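Local coordinates for amino Transferase (Eubacterium rectale, PDB 3ELE), which probably transfers amino groups between amino acids and 2-oxo acids with bound pyridoxal-5'-phosphate as cofactor, at residues A[129-134]-A[151-156]; A[51-56]-A[293-298]; A[35-40]-A[356-361]. All coordinates share one frame; numbering follows the deposited sequence.

Overall arrangement
The three contacts are spread over a chain whose sequence and sheet topology fit a fold type I PLP-dependent aminotransferase. Along the sequence they are nested: contact 3 joins residues 35-40 to 356-361, contact 2 closes a loop within it, and contact 1 lies within both. Contact 1 is in the seven-stranded mixed sheet, where one end leads to the cofactor. Contact 2 packs two helices on the opposite side of the chain's centre, with its own centre about 36 Å from that of contact 1. Contact 3, centred about 24 Å from contact 1, joins an early segment to a late one, so residues far apart in sequence build one region.

Contact 1: residues A[129-134]-A[151-156]; sequences TIAPYF and VPADTE. With PLP (pyridoxal-5'-phosphate), chain E.
Where Ile130 pairs with Val151, the chain runs on into two aromatic rings, each with one face occupied. The Phe134 ring lies nearly parallel to the pyridine ring of the cofactor, with PLP C3 over its centre, 4.0 Å from its plane. With CG anti to the backbone N (chi1 -176°), the ring's CZ reaches to 3.1 Å from PLP O4A. An aromatic residue suits this place because its flat face can cover a flat cofactor. The Tyr133 ring instead takes the methyl CG2 of Thr129 over its centre, 3.5 Å above the plane, while its OH is hydrogen-bonded to Glu150.

Behind these rings the segments meet through one parallel bridge, at the ends of strands 126-130 and 147-151. Val151 bonds to the residues before and after its bridge partner Ile130: its N gives a hydrogen bond of 2.8 Å to Thr129 O, and its O receives one from Ala131 N. Ile130 and Val151 run alongside each other from the same face of the sheet, and CD1 of the isoleucine touches CG2 of the valine at 3.6 Å; branched residues suit such a buried strand pair. After this bridge small residues let the loops stay close: Ala131 CB and Ala153 CB are 4.2 Å apart. The cis peptide before Pro132 turns the chain here, and CD of that proline rests against the Ala153 methyl. A water accepts the N-H of Asp154 and lies 2.8 Å from Ala131 O.

This is the large-domain sheet of a fold type I enzyme, whose loops after the strands commonly carry cofactor-binding residues. Strands 126-130 and 147-151 are joined through helix 136-143 as a beta-alpha-beta crossover. Within the chain 147-151 is the outermost strand, and Val151 faces Ala164 and Leu165 of helix 162-167.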
loop_
_atom_site.group_PDB
_atom_site.type_symbol
_atom_site.label_atom_id
_atom_site.label_comp_id
_atom_site.label_asym_id
_atom_site.label_seq_id
_atom_site.Cartn_x
_atom_site.Cartn_y
_atom_site.Cartn_z
ATOM N N THR A 129 7.082 -22.501 -3.872
ATOM C CA THR A 129 7.830 -21.671 -4.862
ATOM C C THR A 129 8.749 -22.664 -5.593
ATOM O O THR A 129 9.128 -23.711 -5.018
ATOM C CB THR A 129 8.570 -20.501 -4.208
ATOM O OG1 THR A 129 9.136 -19.644 -5.221
ATOM C CG2 THR A 129 9.678 -20.973 -3.279
ATOM N N ILE A 130 9.015 -22.387 -6.873
ATOM C CA ILE A 130 9.855 -23.232 -7.728
ATOM C C ILE A 130 11.185 -22.494 -7.854
ATOM O O ILE A 130 11.223 -21.386 -8.399
ATOM C CB ILE A 130 9.221 -23.467 -9.143
ATOM C CG1 ILE A 130 7.754 -23.912 -9.044
ATOM C CG2 ILE A 130 10.009 -24.526 -9.944
ATOM C CD1 ILE A 130 7.553 -25.188 -8.295
ATOM N N ALA A 131 12.256 -23.097 -7.334
ATOM C CA ALA A 131 13.598 -22.512 -7.389
ATOM C C ALA A 131 14.136 -22.506 -8.843
ATOM O O ALA A 131 13.755 -23.367 -9.620
ATOM C CB ALA A 131 14.568 -23.249 -6.473
ATOM N N PRO A 132 14.951 -21.497 -9.233
ATOM C CA PRO A 132 15.360 -20.358 -8.420
ATOM C C PRO A 132 14.214 -19.362 -8.320
ATOM O O PRO A 132 13.456 -19.208 -9.290
ATOM C CB PRO A 132 16.530 -19.782 -9.192
ATOM C CG PRO A 132 16.198 -20.080 -10.620
ATOM C CD PRO A 132 15.521 -21.412 -10.595
ATOM N N TYR A 133 14.093 -18.690 -7.174
ATOM C CA TYR A 133 12.950 -17.799 -6.934
ATOM C C TYR A 133 13.285 -16.465 -6.259
ATOM O O TYR A 133 14.337 -16.311 -5.643
ATOM C CB TYR A 133 11.888 -18.565 -6.122
ATOM C CG TYR A 133 12.270 -18.796 -4.677
ATOM C CD1 TYR A 133 13.135 -19.824 -4.312
ATOM C CD2 TYR A 133 11.780 -17.956 -3.669
ATOM C CE1 TYR A 133 13.529 -19.996 -2.982
ATOM C CE2 TYR A 133 12.153 -18.111 -2.348
ATOM C CZ TYR A 133 13.014 -19.138 -1.997
ATOM O OH TYR A 133 13.335 -19.260 -0.673
ATOM N N PHE A 134 12.356 -15.520 -6.411
ATOM C CA PHE A 134 12.392 -14.186 -5.805
ATOM C C PHE A 134 12.274 -14.339 -4.268
ATOM O O PHE A 134 11.184 -14.665 -3.771
ATOM C CB PHE A 134 11.224 -13.385 -6.387
ATOM C CG PHE A 134 11.150 -11.948 -5.958
ATOM C CD1 PHE A 134 12.258 -11.106 -6.060
ATOM C CD2 PHE A 134 9.919 -11.396 -5.583
ATOM C CE1 PHE A 134 12.153 -9.751 -5.700
ATOM C CE2 PHE A 134 9.809 -10.044 -5.232
ATOM C CZ PHE A 134 10.931 -9.226 -5.281
ATOM N N VAL A 151 10.692 -25.883 -4.155
ATOM C CA VAL A 151 10.939 -27.026 -5.032
ATOM C C VAL A 151 12.362 -26.820 -5.591
ATOM O O VAL A 151 12.655 -25.725 -6.130
ATOM C CB VAL A 151 9.919 -27.170 -6.159
ATOM C CG1 VAL A 151 10.287 -28.369 -7.056
ATOM C CG2 VAL A 151 8.524 -27.339 -5.586
ATOM N N PRO A 152 13.271 -27.824 -5.423
ATOM C CA PRO A 152 14.628 -27.714 -6.003
ATOM C C PRO A 152 14.626 -27.447 -7.515
ATOM O O PRO A 152 13.757 -27.952 -8.239
ATOM C CB PRO A 152 15.267 -29.071 -5.696
ATOM C CG PRO A 152 14.547 -29.555 -4.525
ATOM C CD PRO A 152 13.134 -29.075 -4.650
ATOM N N ALA A 153 15.602 -26.670 -7.966
ATOM C CA ALA A 153 15.662 -26.232 -9.352
ATOM C C ALA A 153 15.872 -27.350 -10.385
ATOM O O ALA A 153 16.521 -28.370 -10.109
ATOM C CB ALA A 153 16.759 -25.146 -9.542
ATOM N N ASP A 154 15.250 -27.143 -11.547
ATOM C CA ASP A 154 15.499 -27.918 -12.747
ATOM C C ASP A 154 16.644 -27.116 -13.360
ATOM O O ASP A 154 16.420 -26.148 -14.075
ATOM C CB ASP A 154 14.279 -27.919 -13.673
ATOM C CG ASP A 154 14.602 -28.343 -15.092
ATOM O OD1 ASP A 154 15.589 -29.079 -15.296
ATOM O OD2 ASP A 154 13.869 -27.911 -16.017
ATOM N N THR A 155 17.874 -27.510 -13.062
ATOM C CA THR A 155 19.054 -26.820 -13.622
ATOM C C THR A 155 19.364 -27.226 -15.078
ATOM O O THR A 155 20.224 -26.606 -15.702
ATOM C CB THR A 155 20.293 -27.001 -12.714
ATOM O OG1 THR A 155 20.451 -28.388 -12.416
ATOM C CG2 THR A 155 20.116 -26.206 -11.389
ATOM N N GLU A 156 18.666 -28.239 -15.616
ATOM C CA GLU A 156 18.846 -28.680 -17.002
ATOM C C GLU A 156 18.171 -27.672 -17.941
ATOM O O GLU A 156 18.839 -27.090 -18.784
ATOM C CB GLU A 156 18.322 -30.119 -17.210
ATOM C CG GLU A 156 19.062 -31.175 -16.349
ATOM C CD GLU A 156 18.502 -32.614 -16.450
ATOM O OE1 GLU A 156 17.288 -32.820 -16.715
ATOM O OE2 GLU A 156 19.294 -33.562 -16.219
HETATM N N1 PLP E . 7.891 -10.216 -8.645
HETATM C C2 PLP E . 9.173 -10.379 -9.175
HETATM C C2A PLP E . 9.597 -11.730 -9.654
HETATM C C3 PLP E . 10.044 -9.276 -9.283
HETATM O O3 PLP E . 11.300 -9.425 -9.820
HETATM C C4 PLP E . 9.642 -8.002 -8.819
HETATM C C4A PLP E . 10.758 -7.006 -8.557
HETATM O O4A PLP E . 11.343 -7.007 -7.473
HETATM C C5 PLP E . 8.326 -7.861 -8.283
HETATM C C6 PLP E . 7.459 -8.979 -8.197
HETATM C C5A PLP E . 7.801 -6.553 -7.727
HETATM O O4P PLP E . 7.133 -5.773 -8.667
HETATM P P PLP E . 6.416 -4.429 -8.139
HETATM O O1P PLP E . 5.164 -4.179 -8.930
HETATM O O2P PLP E . 7.321 -3.259 -8.394
HETATM O O3P PLP E . 6.085 -4.502 -6.684
HETATM O O HOH W 1 13.072 -25.186 -11.601
#

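Contact 2: residues A[51-56]-A[293-298]; sequences QIVNDT and QKMIVK
In Thr56, CG2 lies anti to the backbone N and is directed at Met295, while OG1, beside that N (chi1 -58°), turns back to its own helix. Met295, a selenomethionine deposited in two conformers, kinks at its last two torsions in the one described. This is helix-to-helix packing, with helix 51-63 meeting helix 290-296 and the residues that follow it, in a fold type I aminotransferase.

The Thr56 and Met295 side chains meet nearly perpendicular. CG2 of the threonine lies 3.8 Å from CA of Met295 and touches its CG. A threonine suits the place because its methyl packs like a valine's while its hydroxyl satisfies itself within the helix. With an alanine in its place, the methyl facing Met295 CG and one donor to Ile52 O are lost, which would probably leave a gap and a weaker hold on that carbonyl. Val53 adds a long apolar touch, CG2 to Met295 SE at 4.3 Å in that conformer. Met295 also touches Leu252.

Asn54, turned away from helix 290-296, gives its OD1 to a hydrogen bond with His70 of the second subunit, so helix 51-63 lies between this packing and the dimer interface. Ile52 approaches the end of the other segment, its CG1 3.7 Å from Lys298 O. Ile52 O is held twice: Thr56 OG1 donates at 2.6 Å and Thr56 N at 2.9 Å, from opposite faces of the carbonyl plane.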
loop_
_atom_site.group_PDB
_atom_site.type_symbol
_atom_site.label_atom_id
_atom_site.label_comp_id
_atom_site.label_asym_id
_atom_site.label_seq_id
_atom_site.Cartn_x
_atom_site.Cartn_y
_atom_site.Cartn_z
ATOM N N GLN A 51 6.464 7.354 -24.226
ATOM C CA GLN A 51 6.025 8.749 -24.128
ATOM C C GLN A 51 4.536 8.949 -23.787
ATOM O O GLN A 51 4.195 9.955 -23.181
ATOM C CB GLN A 51 6.456 9.558 -25.371
ATOM C CG GLN A 51 6.429 11.086 -25.175
ATOM C CD GLN A 51 7.265 11.566 -23.975
ATOM O OE1 GLN A 51 8.443 11.224 -23.838
ATOM N NE2 GLN A 51 6.644 12.348 -23.103
ATOM N N ILE A 52 3.679 7.977 -24.121
ATOM C CA ILE A 52 2.240 8.016 -23.782
ATOM C C ILE A 52 1.966 8.186 -22.258
ATOM O O ILE A 52 0.992 8.818 -21.899
ATOM C CB ILE A 52 1.479 6.785 -24.389
ATOM C CG1 ILE A 52 -0.056 6.907 -24.271
ATOM C CG2 ILE A 52 1.964 5.472 -23.749
ATOM C CD1 ILE A 52 -0.651 8.138 -24.871
ATOM N N VAL A 53 2.855 7.668 -21.395
ATOM C CA VAL A 53 2.753 7.808 -19.930
ATOM C C VAL A 53 2.807 9.286 -19.509
ATOM O O VAL A 53 1.819 9.804 -18.988
ATOM C CB VAL A 53 3.845 6.963 -19.185
ATOM C CG1 VAL A 53 3.866 7.261 -17.658
ATOM C CG2 VAL A 53 3.620 5.469 -19.442
ATOM N N ASN A 54 3.941 9.945 -19.762
ATOM C CA ASN A 54 4.142 11.365 -19.413
ATOM C C ASN A 54 3.161 12.303 -20.126
ATOM O O ASN A 54 2.646 13.236 -19.501
ATOM C CB ASN A 54 5.609 11.795 -19.632
ATOM C CG ASN A 54 6.569 11.277 -18.541
ATOM O OD1 ASN A 54 6.169 10.694 -17.515
ATOM N ND2 ASN A 54 7.852 11.503 -18.767
ATOM N N ASP A 55 2.902 12.042 -21.416
ATOM C CA ASP A 55 1.886 12.768 -22.189
ATOM C C ASP A 55 0.494 12.658 -21.549
ATOM O O ASP A 55 -0.190 13.669 -21.396
ATOM C CB ASP A 55 1.809 12.271 -23.647
ATOM C CG ASP A 55 2.996 12.685 -24.490
ATOM O OD1 ASP A 55 3.871 13.467 -24.035
ATOM O OD2 ASP A 55 3.040 12.212 -25.647
ATOM N N THR A 56 0.099 11.450 -21.151
ATOM C CA THR A 56 -1.213 11.238 -20.506
ATOM C C THR A 56 -1.285 11.900 -19.129
ATOM O O THR A 56 -2.302 12.515 -18.816
ATOM C CB THR A 56 -1.601 9.745 -20.358
ATOM O OG1 THR A 56 -1.621 9.106 -21.642
ATOM C CG2 THR A 56 -2.997 9.619 -19.728
ATOM N N GLN A 293 -4.342 5.113 -12.108
ATOM C CA GLN A 293 -5.506 4.346 -12.595
ATOM C C GLN A 293 -6.091 4.967 -13.858
ATOM O O GLN A 293 -6.344 4.261 -14.828
ATOM C CB GLN A 293 -6.629 4.251 -11.562
ATOM C CG GLN A 293 -6.312 3.422 -10.323
ATOM C CD GLN A 293 -7.563 3.101 -9.520
ATOM O OE1 GLN A 293 -8.550 2.634 -10.083
ATOM N NE2 GLN A 293 -7.520 3.325 -8.199
ATOM N N LYS A 294 -6.281 6.292 -13.834
ATOM C CA LYS A 294 -6.844 7.028 -14.967
ATOM C C LYS A 294 -5.888 7.022 -16.167
ATOM O O LYS A 294 -6.334 6.889 -17.306
ATOM C CB LYS A 294 -7.310 8.434 -14.548
ATOM C CG LYS A 294 -8.397 8.361 -13.434
ATOM C CD LYS A 294 -8.987 9.699 -13.078
ATOM C CE LYS A 294 -9.540 9.750 -11.656
ATOM N NZ LYS A 294 -10.386 8.595 -11.231
HETATM N N MSE A 295 -4.584 7.114 -15.893
HETATM C CA MSE A 295 -3.545 7.076 -16.940
HETATM C C MSE A 295 -3.489 5.713 -17.658
HETATM O O MSE A 295 -3.319 5.664 -18.883
HETATM C CB MSE A 295 -2.170 7.459 -16.340
HETATM C CG MSE A 295 -0.941 7.321 -17.254
HETATM SE SE MSE A 295 -0.176 5.527 -17.385
HETATM C CE MSE A 295 0.326 5.238 -15.564
ATOM N N ILE A 296 -3.602 4.621 -16.893
ATOM C CA ILE A 296 -3.553 3.235 -17.429
ATOM C C ILE A 296 -4.633 2.945 -18.501
ATOM O O ILE A 296 -4.398 2.130 -19.405
ATOM C CB ILE A 296 -3.524 2.139 -16.260
ATOM C CG1 ILE A 296 -2.082 1.749 -15.887
ATOM C CG2 ILE A 296 -4.222 0.845 -16.619
ATOM C CD1 ILE A 296 -1.475 2.605 -14.890
ATOM N N VAL A 297 -5.777 3.637 -18.411
ATOM C CA VAL A 297 -6.874 3.523 -19.380
ATOM C C VAL A 297 -6.384 3.745 -20.822
ATOM O O VAL A 297 -6.824 3.035 -21.732
ATOM C CB VAL A 297 -8.037 4.518 -19.049
ATOM C CG1 VAL A 297 -9.147 4.512 -20.134
ATOM C CG2 VAL A 297 -8.624 4.204 -17.693
ATOM N N LYS A 298 -5.452 4.692 -20.994
ATOM C CA LYS A 298 -4.874 5.056 -22.288
ATOM C C LYS A 298 -3.523 4.401 -22.665
ATOM O O LYS A 298 -2.986 4.705 -23.744
ATOM C CB LYS A 298 -4.758 6.591 -22.362
ATOM C CG LYS A 298 -6.091 7.282 -22.031
ATOM C CD LYS A 298 -6.261 8.639 -22.679
ATOM C CE LYS A 298 -7.677 9.202 -22.435
ATOM N NZ LYS A 298 -8.780 8.335 -22.995
#

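Contact 3: residues A[35-40]-A[356-361]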
loop_
_atom_site.group_PDB
_atom_site.type_symbol
_atom_site.label_atom_id
_atom_site.label_comp_id
_atom_site.label_asym_id
_atom_site.label_seq_id
_atom_site.Cartn_x
_atom_site.Cartn_y
_atom_site.Cartn_z
ATOM N N GLU A 35 33.161 4.065 -14.894
ATOM C CA GLU A 35 33.491 3.301 -16.120
ATOM C C GLU A 35 34.199 1.948 -15.813
ATOM O O GLU A 35 34.098 1.012 -16.608
ATOM C CB GLU A 35 34.386 4.131 -17.069
ATOM C CG GLU A 35 34.497 3.583 -18.530
ATOM C CD GLU A 35 35.637 4.208 -19.366
ATOM O OE1 GLU A 35 36.534 4.875 -18.802
ATOM O OE2 GLU A 35 35.648 3.981 -20.599
ATOM N N ASN A 36 34.917 1.884 -14.684
ATOM C CA ASN A 36 35.682 0.709 -14.244
ATOM C C ASN A 36 35.005 -0.157 -13.152
ATOM O O ASN A 36 35.674 -1.001 -12.539
ATOM C CB ASN A 36 37.067 1.175 -13.776
ATOM C CG ASN A 36 37.831 1.898 -14.863
ATOM O OD1 ASN A 36 37.998 1.378 -15.965
ATOM N ND2 ASN A 36 38.327 3.087 -14.553
ATOM N N VAL A 37 33.703 0.060 -12.924
ATOM C CA VAL A 37 32.889 -0.720 -11.985
ATOM C C VAL A 37 31.770 -1.365 -12.820
ATOM O O VAL A 37 31.040 -0.669 -13.530
ATOM C CB VAL A 37 32.311 0.142 -10.844
ATOM C CG1 VAL A 37 31.413 -0.695 -9.949
ATOM C CG2 VAL A 37 33.438 0.769 -10.034
ATOM N N TYR A 38 31.656 -2.689 -12.729
ATOM C CA TYR A 38 30.713 -3.472 -13.533
ATOM C C TYR A 38 29.634 -4.030 -12.625
ATOM O O TYR A 38 29.665 -5.189 -12.176
ATOM C CB TYR A 38 31.482 -4.516 -14.339
ATOM C CG TYR A 38 32.700 -3.868 -14.995
ATOM C CD1 TYR A 38 32.548 -2.980 -16.050
ATOM C CD2 TYR A 38 33.991 -4.106 -14.514
ATOM C CE1 TYR A 38 33.678 -2.341 -16.651
ATOM C CE2 TYR A 38 35.147 -3.483 -15.121
ATOM C CZ TYR A 38 34.974 -2.599 -16.178
ATOM O OH TYR A 38 36.103 -1.994 -16.765
ATOM N N ASP A 39 28.664 -3.156 -12.375
ATOM C CA ASP A 39 27.551 -3.433 -11.489
ATOM C C ASP A 39 26.369 -4.084 -12.192
ATOM O O ASP A 39 25.600 -3.404 -12.897
ATOM C CB ASP A 39 27.124 -2.127 -10.807
ATOM C CG ASP A 39 25.994 -2.302 -9.825
ATOM O OD1 ASP A 39 25.702 -3.447 -9.380
ATOM O OD2 ASP A 39 25.399 -1.244 -9.492
ATOM N N PHE A 40 26.226 -5.398 -11.954
ATOM C CA PHE A 40 25.109 -6.193 -12.442
ATOM C C PHE A 40 24.227 -6.668 -11.278
ATOM O O PHE A 40 23.530 -7.670 -11.430
ATOM C CB PHE A 40 25.608 -7.437 -13.200
ATOM C CG PHE A 40 26.597 -7.151 -14.292
ATOM C CD1 PHE A 40 26.174 -6.847 -15.588
ATOM C CD2 PHE A 40 27.958 -7.253 -14.042
ATOM C CE1 PHE A 40 27.098 -6.616 -16.600
ATOM C CE2 PHE A 40 28.891 -7.010 -15.045
ATOM C CZ PHE A 40 28.459 -6.698 -16.323
ATOM N N ASP A 356 36.121 -5.804 -9.745
ATOM C CA ASP A 356 34.985 -4.878 -9.734
ATOM C C ASP A 356 33.757 -5.299 -10.554
ATOM O O ASP A 356 33.016 -4.447 -11.060
ATOM C CB ASP A 356 35.462 -3.448 -10.058
ATOM C CG ASP A 356 36.310 -2.857 -8.954
ATOM O OD1 ASP A 356 35.770 -2.709 -7.833
ATOM O OD2 ASP A 356 37.482 -2.497 -9.220
ATOM N N VAL A 357 33.532 -6.618 -10.623
ATOM C CA VAL A 357 32.354 -7.201 -11.244
ATOM C C VAL A 357 31.440 -7.563 -10.086
ATOM O O VAL A 357 31.778 -8.437 -9.276
ATOM C CB VAL A 357 32.699 -8.426 -12.110
ATOM C CG1 VAL A 357 31.425 -9.114 -12.611
ATOM C CG2 VAL A 357 33.596 -7.986 -13.298
ATOM N N LEU A 358 30.288 -6.893 -10.019
ATOM C CA LEU A 358 29.333 -7.050 -8.949
ATOM C C LEU A 358 28.163 -7.928 -9.427
ATOM O O LEU A 358 27.239 -7.474 -10.094
ATOM C CB LEU A 358 28.887 -5.677 -8.418
ATOM C CG LEU A 358 30.003 -4.629 -8.227
ATOM C CD1 LEU A 358 29.449 -3.362 -7.600
ATOM C CD2 LEU A 358 31.136 -5.159 -7.386
ATOM N N ILE A 359 28.278 -9.213 -9.120
ATOM C CA ILE A 359 27.280 -10.233 -9.462
ATOM C C ILE A 359 26.773 -10.795 -8.166
ATOM O O ILE A 359 27.423 -10.650 -7.140
ATOM C CB ILE A 359 27.828 -11.312 -10.438
ATOM C CG1 ILE A 359 29.112 -11.993 -9.914
ATOM C CG2 ILE A 359 28.096 -10.650 -11.740
ATOM C CD1 ILE A 359 29.705 -13.021 -10.841
ATOM N N VAL A 360 25.627 -11.465 -8.225
ATOM C CA VAL A 360 24.909 -11.928 -7.040
ATOM C C VAL A 360 24.830 -13.454 -6.991
ATOM O O VAL A 360 24.364 -14.072 -7.948
ATOM C CB VAL A 360 23.460 -11.326 -7.065
ATOM C CG1 VAL A 360 22.621 -11.827 -5.912
ATOM C CG2 VAL A 360 23.507 -9.776 -7.051
ATOM N N ALA A 361 25.254 -14.049 -5.867
ATOM C CA ALA A 361 25.183 -15.510 -5.660
ATOM C C ALA A 361 23.722 -15.927 -5.655
ATOM O O ALA A 361 22.888 -15.227 -5.088
ATOM C CB ALA A 361 25.867 -15.932 -4.352
HETATM O O HOH W 2 37.981 -1.879 -11.719
#
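A short parallel beta pair joins Tyr38 and Asp39 to Val357 and Leu358; the two segments' directions differ by only 7°. Tyr38 is gripped at both backbone ends: its N donates to Asp356 O, nearly in line with that carbonyl, and its O takes the N-H of Leu358 at 2.8 Å. Phe40 N then reaches Leu358 O at 3.0 Å, in the plane of the carbonyl but by a more bent bond (143° at the hydrogen).

The pairing fits the small domain of a fold type I aminotransferase, which parts from both the early and late chain help to build. Tyr38 and Val357 share the face toward helix 379-396, where Tyr38 CD2 meets Val357 CG2 at 4.1 Å. Asp39 and Leu358 share the other, toward helix 17-32; there Leu358 CD1 packs on Val37 CG1, so leucine and valine fill the space between strand and helix. Phe40 touches Val357 CG1 with CE2 and Ile359 CG2 with CD2, its ring also meeting that of Phe389.

Asp356, with positive phi (59°), is the C-prime residue of a Schellman motif ending helix 345-353, just before strand 357-358. Its OD1 forms a salt bridge with Arg28, which suits an acid in this buried position. A water 2.6 Å from Asp356 OD2 donates to it and to Asn36 O.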